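Local coordinates for protein acetyltransferase, GNAT family (Bacillus anthracis str. Sterne, PDB 3FBU) that binds coenzyme A and probably transfers the acetyl group of acetyl-CoA to an acceptor, as expected of a GNAT-family acetyltransferase, at residues R11-K16 against N67-H72; Y84-V89 against E102-T107. All coordinates share one frame; numbering follows the deposited sequence.

Contact 1: R11-K16 against N67-H72; sequences RKFEFK and NILVGH
Phe13 and His72 meet through their carbons: CZ, the far corner of the Phe13 ring, lies 4.1 Å from His72 CB, the two side chains running obliquely past one another. Phe13 CE1 comes to 4.4 Å from Leu69 CD1, a looser apolar touch. The phenyl ring thus spans two residues of strand 68-79 whose side chains both lean toward the loop 11-16. Phe13 CG stands anti to its own carbonyl carbon (chi1 -87°), which carries the ring from the loop across to the strand, where Leu69 offers a branched aliphatic end. Around this apolar patch, helix 18-25 closes in, with Val21 against both Phe13 and Leu69. ND1 of His72 and Tyr24 OH share a hydrogen bond, and the ring of Phe47 meets the imidazole. Within the loop, Arg11 NH1 donates a hydrogen bond to Lys12 O at 2.9 Å, with the oxygen almost in the guanidinium plane; NH1 also forms a salt bridge with Asp17. The loop between strand 8-10 and helix 18-25 is thus packed on strand 68-79, in the N-terminal part of the GNAT fold. No hydrogen bond joins the two segments: their direct contact is apolar and modest, and the directional bonds of Arg11 and His72 lie around it.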
loop_
_atom_site.group_PDB
_atom_site.type_symbol
_atom_site.label_atom_id
_atom_site.label_comp_id
_atom_site.label_asym_id
_atom_site.label_seq_id
_atom_site.Cartn_x
_atom_site.Cartn_y
_atom_site.Cartn_z
ATOM N N ARG A 11 -3.747 -26.422 2.266
ATOM C CA ARG A 11 -4.249 -27.654 2.843
ATOM C C ARG A 11 -5.337 -27.290 3.861
ATOM O O ARG A 11 -5.639 -26.105 4.050
ATOM C CB ARG A 11 -3.088 -28.444 3.485
ATOM C CG ARG A 11 -2.398 -27.739 4.681
ATOM C CD ARG A 11 -1.562 -28.692 5.519
ATOM N NE ARG A 11 -0.651 -28.011 6.445
ATOM C CZ ARG A 11 -1.021 -27.400 7.584
ATOM N NH1 ARG A 11 -2.278 -27.357 7.958
ATOM N NH2 ARG A 11 -0.113 -26.801 8.350
ATOM N N LYS A 12 -5.949 -28.292 4.490
ATOM C CA LYS A 12 -6.881 -28.025 5.589
ATOM C C LYS A 12 -6.103 -27.774 6.893
ATOM O O LYS A 12 -4.945 -28.192 7.033
ATOM C CB LYS A 12 -7.917 -29.144 5.727
ATOM C CG LYS A 12 -9.032 -29.035 4.698
ATOM C CD LYS A 12 -9.780 -30.333 4.468
ATOM C CE LYS A 12 -10.596 -30.770 5.648
ATOM N NZ LYS A 12 -11.554 -31.869 5.219
ATOM N N PHE A 13 -6.742 -27.061 7.815
ATOM C CA PHE A 13 -6.142 -26.682 9.090
ATOM C C PHE A 13 -5.895 -27.922 9.960
ATOM O O PHE A 13 -6.668 -28.863 9.902
ATOM C CB PHE A 13 -7.102 -25.771 9.865
ATOM C CG PHE A 13 -6.971 -24.305 9.539
ATOM C CD1 PHE A 13 -5.791 -23.631 9.787
ATOM C CD2 PHE A 13 -8.063 -23.580 9.049
ATOM C CE1 PHE A 13 -5.675 -22.253 9.520
ATOM C CE2 PHE A 13 -7.950 -22.228 8.760
ATOM C CZ PHE A 13 -6.758 -21.554 8.998
ATOM N N GLU A 14 -4.799 -27.906 10.708
ATOM C CA GLU A 14 -4.619 -28.734 11.899
ATOM C C GLU A 14 -4.699 -27.788 13.092
ATOM O O GLU A 14 -4.352 -26.616 12.970
ATOM C CB GLU A 14 -3.247 -29.399 11.885
ATOM C CG GLU A 14 -2.945 -30.172 10.628
ATOM C CD GLU A 14 -3.795 -31.412 10.475
ATOM O OE1 GLU A 14 -4.119 -32.072 11.497
ATOM O OE2 GLU A 14 -4.134 -31.746 9.316
ATOM N N PHE A 15 -5.117 -28.291 14.244
ATOM C CA PHE A 15 -5.289 -27.438 15.398
ATOM C C PHE A 15 -4.022 -26.669 15.764
ATOM O O PHE A 15 -4.098 -25.538 16.128
ATOM C CB PHE A 15 -5.900 -28.155 16.611
ATOM C CG PHE A 15 -6.377 -27.232 17.641
ATOM C CD1 PHE A 15 -7.489 -26.449 17.432
ATOM C CD2 PHE A 15 -5.705 -27.088 18.821
ATOM C CE1 PHE A 15 -7.895 -25.576 18.376
ATOM C CE2 PHE A 15 -6.128 -26.233 19.757
ATOM C CZ PHE A 15 -7.226 -25.459 19.538
ATOM N N LYS A 16 -2.860 -27.287 15.637
ATOM C CA LYS A 16 -1.661 -26.571 16.009
ATOM C C LYS A 16 -1.334 -25.390 15.097
ATOM O O LYS A 16 -0.493 -24.624 15.411
ATOM C CB LYS A 16 -0.457 -27.470 16.164
ATOM C CG LYS A 16 -0.023 -28.184 15.042
ATOM C CD LYS A 16 1.177 -29.000 15.509
ATOM C CE LYS A 16 1.338 -30.222 14.686
ATOM N NZ LYS A 16 2.689 -30.716 14.534
ATOM N N ASN A 67 8.284 -24.179 5.256
ATOM C CA ASN A 67 7.203 -24.744 6.062
ATOM C C ASN A 67 6.609 -23.742 7.077
ATOM O O ASN A 67 6.489 -24.035 8.276
ATOM C CB ASN A 67 7.678 -26.013 6.767
ATOM C CG ASN A 67 6.535 -26.824 7.310
ATOM O OD1 ASN A 67 5.394 -26.697 6.849
ATOM N ND2 ASN A 67 6.824 -27.669 8.298
ATOM N N ILE A 68 6.251 -22.565 6.573
ATOM C CA ILE A 68 5.735 -21.456 7.375
ATOM C C ILE A 68 4.300 -21.182 6.903
ATOM O O ILE A 68 4.073 -21.095 5.701
ATOM C CB ILE A 68 6.573 -20.193 7.133
ATOM C CG1 ILE A 68 7.953 -20.314 7.787
ATOM C CG2 ILE A 68 5.897 -18.910 7.650
ATOM C CD1 ILE A 68 8.833 -19.117 7.478
ATOM N N LEU A 69 3.366 -21.065 7.847
ATOM C CA LEU A 69 1.974 -20.646 7.541
ATOM C C LEU A 69 1.959 -19.123 7.429
ATOM O O LEU A 69 2.228 -18.416 8.398
ATOM C CB LEU A 69 1.010 -21.125 8.628
ATOM C CG LEU A 69 -0.510 -20.929 8.487
ATOM C CD1 LEU A 69 -1.287 -21.913 9.347
ATOM C CD2 LEU A 69 -0.887 -19.511 8.837
ATOM N N VAL A 70 1.648 -18.627 6.241
ATOM C CA VAL A 70 1.721 -17.222 5.958
ATOM C C VAL A 70 0.345 -16.573 5.812
ATOM O O VAL A 70 0.238 -15.359 5.718
ATOM C CB VAL A 70 2.577 -16.976 4.691
ATOM C CG1 VAL A 70 4.018 -17.476 4.958
ATOM C CG2 VAL A 70 1.983 -17.653 3.439
ATOM N N GLY A 71 -0.703 -17.381 5.787
ATOM C CA GLY A 71 -2.052 -16.831 5.688
ATOM C C GLY A 71 -3.066 -17.918 5.442
ATOM O O GLY A 71 -2.773 -19.106 5.568
ATOM N N HIS A 72 -4.292 -17.507 5.151
ATOM C CA HIS A 72 -5.304 -18.455 4.739
ATOM C C HIS A 72 -6.182 -17.925 3.594
ATOM O O HIS A 72 -6.337 -16.708 3.380
ATOM C CB HIS A 72 -6.139 -18.949 5.944
ATOM C CG HIS A 72 -7.069 -17.927 6.538
ATOM N ND1 HIS A 72 -6.722 -17.153 7.628
ATOM C CD2 HIS A 72 -8.347 -17.577 6.220
ATOM C CE1 HIS A 72 -7.729 -16.357 7.942
ATOM N NE2 HIS A 72 -8.725 -16.584 7.103
#

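Contact 2: Y84-V89 against E102-T107; sequences YEIGWV and EAAQAT. With COA (coenzyme A), chain C.
The methyl of Ala104 sits against the benzo part of the Trp88 indole, CB being 3.6 Å from Trp88 CZ3, the closest touch between 84-89 and 102-107. Trp88 CG lies between the backbone N and the carbonyl carbon, with chi1 at 30°, well short of the usual staggered +60°. In this pose the pyrrole part lies by the pantetheine arm of coenzyme A, Trp88 CD1 being 3.6 Å from COA CDP. A hydrogen bond between NE1 and Ser131 helps fix the ring. Alanine suits the helix here because its single methyl lets the broad indole come close. Ile86 holds CG1 anti to its backbone N (chi1 -167°), and the extended chain places CD1 3.8 Å from both Thr107 CG2 and Ala104 O. While the Thr107 methyl meets Ile86, OG1 donates to Ala103 O at 2.8 Å, from the face of that carbonyl opposite to Thr107 N, satisfying the buried hydroxyl within its own helix. This is strand-to-helix packing of a beta-alpha-beta unit, mostly carbon on carbon and without a hydrogen bond across. The strand's backbone instead serves the cofactor, as in GNAT acetyltransferases: COA N4P donates to Trp88 O at 2.9 Å, and Phe90 N also bonds coenzyme A.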
loop_
_atom_site.group_PDB
_atom_site.type_symbol
_atom_site.label_atom_id
_atom_site.label_comp_id
_atom_site.label_asym_id
_atom_site.label_seq_id
_atom_site.Cartn_x
_atom_site.Cartn_y
_atom_site.Cartn_z
ATOM N N TYR A 84 -19.094 -20.143 -5.863
ATOM C CA TYR A 84 -18.356 -20.031 -4.606
ATOM C C TYR A 84 -17.875 -18.593 -4.434
ATOM O O TYR A 84 -17.806 -17.818 -5.398
ATOM C CB TYR A 84 -17.123 -20.944 -4.620
ATOM C CG TYR A 84 -17.379 -22.322 -4.094
ATOM C CD1 TYR A 84 -16.514 -22.900 -3.147
ATOM C CD2 TYR A 84 -18.483 -23.041 -4.522
ATOM C CE1 TYR A 84 -16.768 -24.156 -2.642
ATOM C CE2 TYR A 84 -18.726 -24.316 -4.026
ATOM C CZ TYR A 84 -17.862 -24.854 -3.094
ATOM O OH TYR A 84 -18.104 -26.132 -2.592
ATOM N N GLU A 85 -17.519 -18.273 -3.195
ATOM C CA GLU A 85 -16.893 -17.020 -2.843
ATOM C C GLU A 85 -15.469 -17.303 -2.340
ATOM O O GLU A 85 -15.218 -18.314 -1.621
ATOM C CB GLU A 85 -17.705 -16.312 -1.761
ATOM C CG GLU A 85 -17.041 -15.073 -1.200
ATOM C CD GLU A 85 -17.866 -14.312 -0.172
ATOM O OE1 GLU A 85 -18.931 -14.819 0.291
ATOM O OE2 GLU A 85 -17.422 -13.191 0.167
ATOM N N ILE A 86 -14.544 -16.432 -2.730
ATOM C CA ILE A 86 -13.117 -16.533 -2.368
ATOM C C ILE A 86 -12.687 -15.243 -1.655
ATOM O O ILE A 86 -13.200 -14.152 -1.928
ATOM C CB ILE A 86 -12.223 -16.828 -3.630
ATOM C CG1 ILE A 86 -10.769 -17.260 -3.268
ATOM C CG2 ILE A 86 -12.231 -15.620 -4.593
ATOM C CD1 ILE A 86 -9.974 -17.848 -4.482
ATOM N N GLY A 87 -11.693 -15.401 -0.778
ATOM C CA GLY A 87 -11.091 -14.334 -0.029
ATOM C C GLY A 87 -9.762 -14.795 0.522
ATOM O O GLY A 87 -9.330 -15.927 0.260
ATOM N N TRP A 88 -9.147 -13.946 1.340
ATOM C CA TRP A 88 -7.752 -14.153 1.730
ATOM C C TRP A 88 -7.423 -13.262 2.905
ATOM O O TRP A 88 -7.848 -12.125 2.932
ATOM C CB TRP A 88 -6.829 -13.801 0.548
ATOM C CG TRP A 88 -7.382 -12.738 -0.347
ATOM C CD1 TRP A 88 -7.446 -11.396 -0.114
ATOM C CD2 TRP A 88 -7.989 -12.949 -1.616
ATOM N NE1 TRP A 88 -8.054 -10.750 -1.179
ATOM C CE2 TRP A 88 -8.393 -11.683 -2.116
ATOM C CE3 TRP A 88 -8.240 -14.086 -2.383
ATOM C CZ2 TRP A 88 -9.046 -11.540 -3.326
ATOM C CZ3 TRP A 88 -8.877 -13.939 -3.580
ATOM C CH2 TRP A 88 -9.261 -12.683 -4.052
ATOM N N VAL A 89 -6.647 -13.781 3.861
ATOM C CA VAL A 89 -6.115 -13.001 4.975
ATOM C C VAL A 89 -4.691 -13.519 5.226
ATOM O O VAL A 89 -4.499 -14.725 5.435
ATOM C CB VAL A 89 -6.943 -13.171 6.268
ATOM C CG1 VAL A 89 -6.400 -12.245 7.386
ATOM C CG2 VAL A 89 -8.510 -12.958 5.999
ATOM N N GLU A 102 -0.862 -15.876 -5.824
ATOM C CA GLU A 102 -0.456 -17.238 -6.192
ATOM C C GLU A 102 -1.413 -18.260 -5.592
ATOM O O GLU A 102 -1.872 -19.148 -6.287
ATOM C CB GLU A 102 1.016 -17.523 -5.775
ATOM C CG GLU A 102 1.436 -18.961 -6.033
ATOM C CD GLU A 102 2.920 -19.244 -5.692
ATOM O OE1 GLU A 102 3.705 -18.293 -5.594
ATOM O OE2 GLU A 102 3.261 -20.420 -5.498
ATOM N N ALA A 103 -1.750 -18.094 -4.306
ATOM C CA ALA A 103 -2.651 -19.020 -3.634
ATOM C C ALA A 103 -4.061 -18.943 -4.215
ATOM O O ALA A 103 -4.708 -19.979 -4.420
ATOM C CB ALA A 103 -2.678 -18.744 -2.140
ATOM N N ALA A 104 -4.519 -17.718 -4.484
ATOM C CA ALA A 104 -5.886 -17.501 -4.969
ATOM C C ALA A 104 -6.010 -17.991 -6.390
ATOM O O ALA A 104 -7.011 -18.596 -6.721
ATOM C CB ALA A 104 -6.283 -16.023 -4.866
ATOM N N GLN A 105 -4.983 -17.788 -7.216
ATOM C CA GLN A 105 -4.968 -18.326 -8.596
ATOM C C GLN A 105 -5.116 -19.851 -8.587
ATOM O O GLN A 105 -5.925 -20.429 -9.322
ATOM C CB GLN A 105 -3.688 -17.892 -9.351
ATOM C CG GLN A 105 -3.619 -18.268 -10.849
ATOM C CD GLN A 105 -2.405 -17.658 -11.567
ATOM O OE1 GLN A 105 -1.636 -16.864 -10.983
ATOM N NE2 GLN A 105 -2.223 -18.027 -12.848
ATOM N N ALA A 106 -4.328 -20.490 -7.734
ATOM C CA ALA A 106 -4.355 -21.936 -7.555
ATOM C C ALA A 106 -5.710 -22.446 -7.073
ATOM O O ALA A 106 -6.165 -23.498 -7.502
ATOM C CB ALA A 106 -3.250 -22.355 -6.572
ATOM N N THR A 107 -6.361 -21.700 -6.185
ATOM C CA THR A 107 -7.691 -22.047 -5.709
ATOM C C THR A 107 -8.738 -21.967 -6.819
ATOM O O THR A 107 -9.534 -22.877 -6.962
ATOM C CB THR A 107 -8.081 -21.158 -4.498
ATOM O OG1 THR A 107 -7.062 -21.259 -3.485
ATOM C CG2 THR A 107 -9.461 -21.569 -3.909
HETATM N N1A COA C . -1.733 0.584 -2.817
HETATM C C2A COA C . -1.770 0.079 -4.091
HETATM N N3A COA C . -1.391 -1.215 -4.331
HETATM C C4A COA C . -0.990 -1.989 -3.287
HETATM C C5A COA C . -0.949 -1.499 -1.992
HETATM C C6A COA C . -1.347 -0.187 -1.749
HETATM N N6A COA C . -1.352 0.316 -0.513
HETATM N N7A COA C . -0.516 -2.485 -1.195
HETATM C C8A COA C . -0.267 -3.580 -1.940
HETATM N N9A COA C . -0.553 -3.280 -3.247
HETATM C C1B COA C . -0.587 -4.173 -4.412
HETATM C C2B COA C . 0.745 -4.881 -4.671
HETATM O O2B COA C . 1.654 -4.065 -5.399
HETATM C C3B COA C . 0.246 -6.079 -5.449
HETATM O O3B COA C . 0.040 -5.739 -6.812
HETATM P P3B COA C . 1.162 -5.931 -7.965
HETATM O O7A COA C . 0.548 -5.801 -9.321
HETATM O O8A COA C . 2.230 -4.897 -7.726
HETATM O O9A COA C . 1.717 -7.328 -7.788
HETATM C C4B COA C . -1.106 -6.400 -4.793
HETATM O O4B COA C . -1.548 -5.202 -4.215
HETATM C C5B COA C . -1.004 -7.458 -3.703
HETATM O O5B COA C . -0.721 -8.690 -4.339
HETATM P P1A COA C . -0.087 -9.908 -3.518
HETATM O O1A COA C . 1.385 -9.627 -3.270
HETATM O O2A COA C . -0.333 -11.170 -4.245
HETATM O O3A COA C . -0.961 -9.876 -2.171
HETATM P P2A COA C . -0.422 -10.117 -0.669
HETATM O O4A COA C . 0.300 -11.441 -0.613
HETATM O O5A COA C . 0.391 -8.893 -0.234
HETATM O O6A COA C . -1.824 -10.169 0.134
HETATM C CBP COA C . -3.886 -9.335 1.004
HETATM C CCP COA C . -2.916 -9.318 -0.178
HETATM C CDP COA C . -4.200 -10.821 1.258
HETATM C CEP COA C . -5.090 -8.525 0.520
HETATM C CAP COA C . -3.222 -8.676 2.241
HETATM O OAP COA C . -2.997 -7.290 2.033
HETATM C C9P COA C . -4.058 -8.780 3.481
HETATM O O9P COA C . -4.086 -9.956 4.191
HETATM N N8P COA C . -4.846 -7.764 3.843
HETATM C C7P COA C . -5.538 -7.760 5.132
HETATM C C6P COA C . -6.748 -8.678 5.165
HETATM C C5P COA C . -7.799 -8.263 4.136
HETATM O O5P COA C . -8.245 -7.096 4.061
HETATM N N4P COA C . -8.232 -9.235 3.361
HETATM C C3P COA C . -9.143 -8.975 2.239
HETATM C C2P COA C . -10.599 -8.857 2.630
HETATM S S1P COA C . -11.653 -8.736 1.152
#

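In the fold
The two contacts come in series along the chain, contact 1 closing before contact 2 opens, and their centres are 15 Å apart within the GNAT domain. They share the mixed sheet: strand 68-79 of contact 1 is followed in the chain by strand 83-90 of contact 2, its antiparallel neighbour. They touch where His72 N lies 2.8 Å from Val89 O, a probable hydrogen bond. Contact 1 joins the loop before helix 18-25 to the sheet, its centre about 13 Å from the centre of the chain; contact 2, centred about 5 Å from it, belongs to the beta-alpha-beta unit of 83-90, 99-114 and 119-124. Together they connect the N-terminal part of the domain with the strand and helix that receive coenzyme A.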